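Long-range contact in TCR beta chain (Gallus gallus, PDB 6LIR), which pairs with the TCR alpha chain to form the chicken alpha beta T-cell receptor, which probably recognises antigen presented by MHC molecules: residues Q132-A137 and R184-A189. Numbering follows the deposited sequence.
Sequences QEKKKA and RLRISA
R186 sets its CG opposite the backbone N (chi1 -162°) and runs extended to NE, which carries its guanidinium across to the side chain of K136; the lysine, with CG opposite its carbonyl carbon (chi1 -55°), lays CD over the centre of one guanidinium face, 3.8 Å from R186 CZ. This pair lies where strands 136-146 and 178-188 run antiparallel in one sheet of the C1-set immunoglobulin sandwich, just past helix 128-134. K134, at the end of that helix, approaches the guanidinium at its edge, CG standing 3.7 Å from R186 NH2. The basic ends, K136 NZ and R186 NH1, come within 4.2 Å, and acidic partners probably offset their repulsion: R186 forms salt bridges with E130 through NH2 and with D135 of the TCR alpha chain through NH1, while K136 NZ is paired with E164 of that chain. A leucine in place of R186 would probably leave E130 and D135 of the alpha chain without this cationic partner and take the flat support from beneath K136 CD.

The backbones of A137 and I187 form a hydrogen-bonded antiparallel pair: A137 N donates to I187 O, and I187 N returns a nearly straight bond to A137 O (170° at the hydrogen). On the sheet face turned from R186, A137 CB meets I187 CG1, and both side chains pack on W192 of the following helix. The side chain of S188 diverges from that of K136 and caps that helix, its OG bonded to E191 N. K135, with positive phi, leaves helix 128-134 and turns its carbonyl to the start of the second helix, where A189 N reaches K135 O at 2.9 Å from above the carbonyl plane.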
loop_
_atom_site.group_PDB
_atom_site.type_symbol
_atom_site.label_atom_id
_atom_site.label_comp_id
_atom_site.label_asym_id
_atom_site.label_seq_id
_atom_site.Cartn_x
_atom_site.Cartn_y
_atom_site.Cartn_z
ATOM N N GLN B 132 28.471 -11.586 -2.242
ATOM C CA GLN B 132 29.627 -12.021 -1.460
ATOM C C GLN B 132 29.624 -11.410 -0.061
ATOM O O GLN B 132 29.836 -12.115 0.933
ATOM C CB GLN B 132 30.920 -11.686 -2.201
ATOM C CG GLN B 132 31.104 -12.532 -3.449
ATOM C CD GLN B 132 32.183 -12.011 -4.378
ATOM O OE1 GLN B 132 31.951 -11.837 -5.573
ATOM N NE2 GLN B 132 33.376 -11.779 -3.837
ATOM N N GLU B 133 29.426 -10.091 0.036
ATOM C CA GLU B 133 29.521 -9.418 1.333
ATOM C C GLU B 133 28.369 -9.796 2.261
ATOM O O GLU B 133 28.582 -10.049 3.453
ATOM C CB GLU B 133 29.568 -7.903 1.140
ATOM C CG GLU B 133 30.833 -7.400 0.473
ATOM C CD GLU B 133 30.785 -5.912 0.194
ATOM O OE1 GLU B 133 29.758 -5.281 0.521
ATOM O OE2 GLU B 133 31.773 -5.371 -0.348
ATOM N N LYS B 134 27.135 -9.805 1.743
ATOM C CA LYS B 134 25.949 -9.975 2.576
ATOM C C LYS B 134 25.304 -11.350 2.475
ATOM O O LYS B 134 24.347 -11.616 3.213
ATOM C CB LYS B 134 24.891 -8.921 2.217
ATOM C CG LYS B 134 25.419 -7.503 2.107
ATOM C CD LYS B 134 25.862 -6.974 3.454
ATOM C CE LYS B 134 26.195 -5.496 3.366
ATOM N NZ LYS B 134 26.489 -4.902 4.698
ATOM N N LYS B 135 25.785 -12.221 1.586
ATOM C CA LYS B 135 25.163 -13.527 1.342
ATOM C C LYS B 135 23.683 -13.385 0.987
ATOM O O LYS B 135 22.873 -14.272 1.261
ATOM C CB LYS B 135 25.364 -14.476 2.527
ATOM C CG LYS B 135 26.704 -15.217 2.462
ATOM C CD LYS B 135 26.875 -16.226 3.590
ATOM C CE LYS B 135 25.825 -17.327 3.530
ATOM N NZ LYS B 135 26.429 -18.686 3.681
ATOM N N LYS B 136 23.324 -12.258 0.374
ATOM C CA LYS B 136 21.974 -12.032 -0.111
ATOM C C LYS B 136 22.042 -11.358 -1.472
ATOM O O LYS B 136 23.004 -10.654 -1.788
ATOM C CB LYS B 136 21.152 -11.153 0.848
ATOM C CG LYS B 136 21.075 -11.658 2.276
ATOM C CD LYS B 136 20.540 -10.580 3.205
ATOM C CE LYS B 136 20.734 -10.964 4.663
ATOM N NZ LYS B 136 20.308 -9.872 5.581
ATOM N N ALA B 137 21.009 -11.587 -2.276
ATOM C CA ALA B 137 20.853 -10.943 -3.572
ATOM C C ALA B 137 19.617 -10.060 -3.536
ATOM O O ALA B 137 18.522 -10.535 -3.218
ATOM C CB ALA B 137 20.742 -11.973 -4.701
ATOM N N ARG B 184 11.821 -4.075 -4.780
ATOM C CA ARG B 184 13.006 -4.855 -4.465
ATOM C C ARG B 184 12.580 -6.179 -3.855
ATOM O O ARG B 184 11.723 -6.207 -2.965
ATOM C CB ARG B 184 13.933 -4.086 -3.520
ATOM C CG ARG B 184 14.614 -2.904 -4.192
ATOM C CD ARG B 184 14.465 -1.615 -3.390
ATOM N NE ARG B 184 13.071 -1.267 -3.158
ATOM C CZ ARG B 184 12.577 -0.035 -3.244
ATOM N NH1 ARG B 184 13.358 0.986 -3.569
ATOM N NH2 ARG B 184 11.293 0.172 -3.008
ATOM N N LEU B 185 13.142 -7.270 -4.364
ATOM C CA LEU B 185 13.025 -8.587 -3.749
ATOM C C LEU B 185 14.418 -9.011 -3.301
ATOM O O LEU B 185 15.299 -9.242 -4.135
ATOM C CB LEU B 185 12.425 -9.602 -4.722
ATOM C CG LEU B 185 12.580 -11.083 -4.355
ATOM C CD1 LEU B 185 11.934 -11.391 -3.007
ATOM C CD2 LEU B 185 12.007 -11.983 -5.449
ATOM N N ARG B 186 14.618 -9.105 -1.990
ATOM C CA ARG B 186 15.891 -9.538 -1.425
ATOM C C ARG B 186 15.786 -10.997 -1.002
ATOM O O ARG B 186 14.877 -11.365 -0.251
ATOM C CB ARG B 186 16.305 -8.665 -0.238
ATOM C CG ARG B 186 17.795 -8.792 0.101
ATOM C CD ARG B 186 18.275 -7.745 1.099
ATOM N NE ARG B 186 19.726 -7.553 1.006
ATOM C CZ ARG B 186 20.473 -6.971 1.941
ATOM N NH1 ARG B 186 19.915 -6.522 3.055
ATOM N NH2 ARG B 186 21.782 -6.840 1.762
ATOM N N ILE B 187 16.698 -11.830 -1.508
ATOM C CA ILE B 187 16.679 -13.259 -1.232
ATOM C C ILE B 187 18.055 -13.705 -0.751
ATOM O O ILE B 187 19.064 -13.029 -0.964
ATOM C CB ILE B 187 16.270 -14.068 -2.478
ATOM C CG1 ILE B 187 17.265 -13.801 -3.607
ATOM C CG2 ILE B 187 14.853 -13.709 -2.910
ATOM C CD1 ILE B 187 16.922 -14.485 -4.901
ATOM N N SER B 188 18.079 -14.864 -0.093
ATOM C CA SER B 188 19.336 -15.477 0.316
ATOM C C SER B 188 20.177 -15.849 -0.902
ATOM O O SER B 188 19.658 -16.079 -1.997
ATOM C CB SER B 188 19.067 -16.716 1.170
ATOM O OG SER B 188 18.544 -17.761 0.372
ATOM N N ALA B 189 21.501 -15.881 -0.707
ATOM C CA ALA B 189 22.401 -16.304 -1.777
ATOM C C ALA B 189 22.079 -17.714 -2.271
ATOM O O ALA B 189 22.123 -17.978 -3.480
ATOM C CB ALA B 189 23.851 -16.214 -1.303
#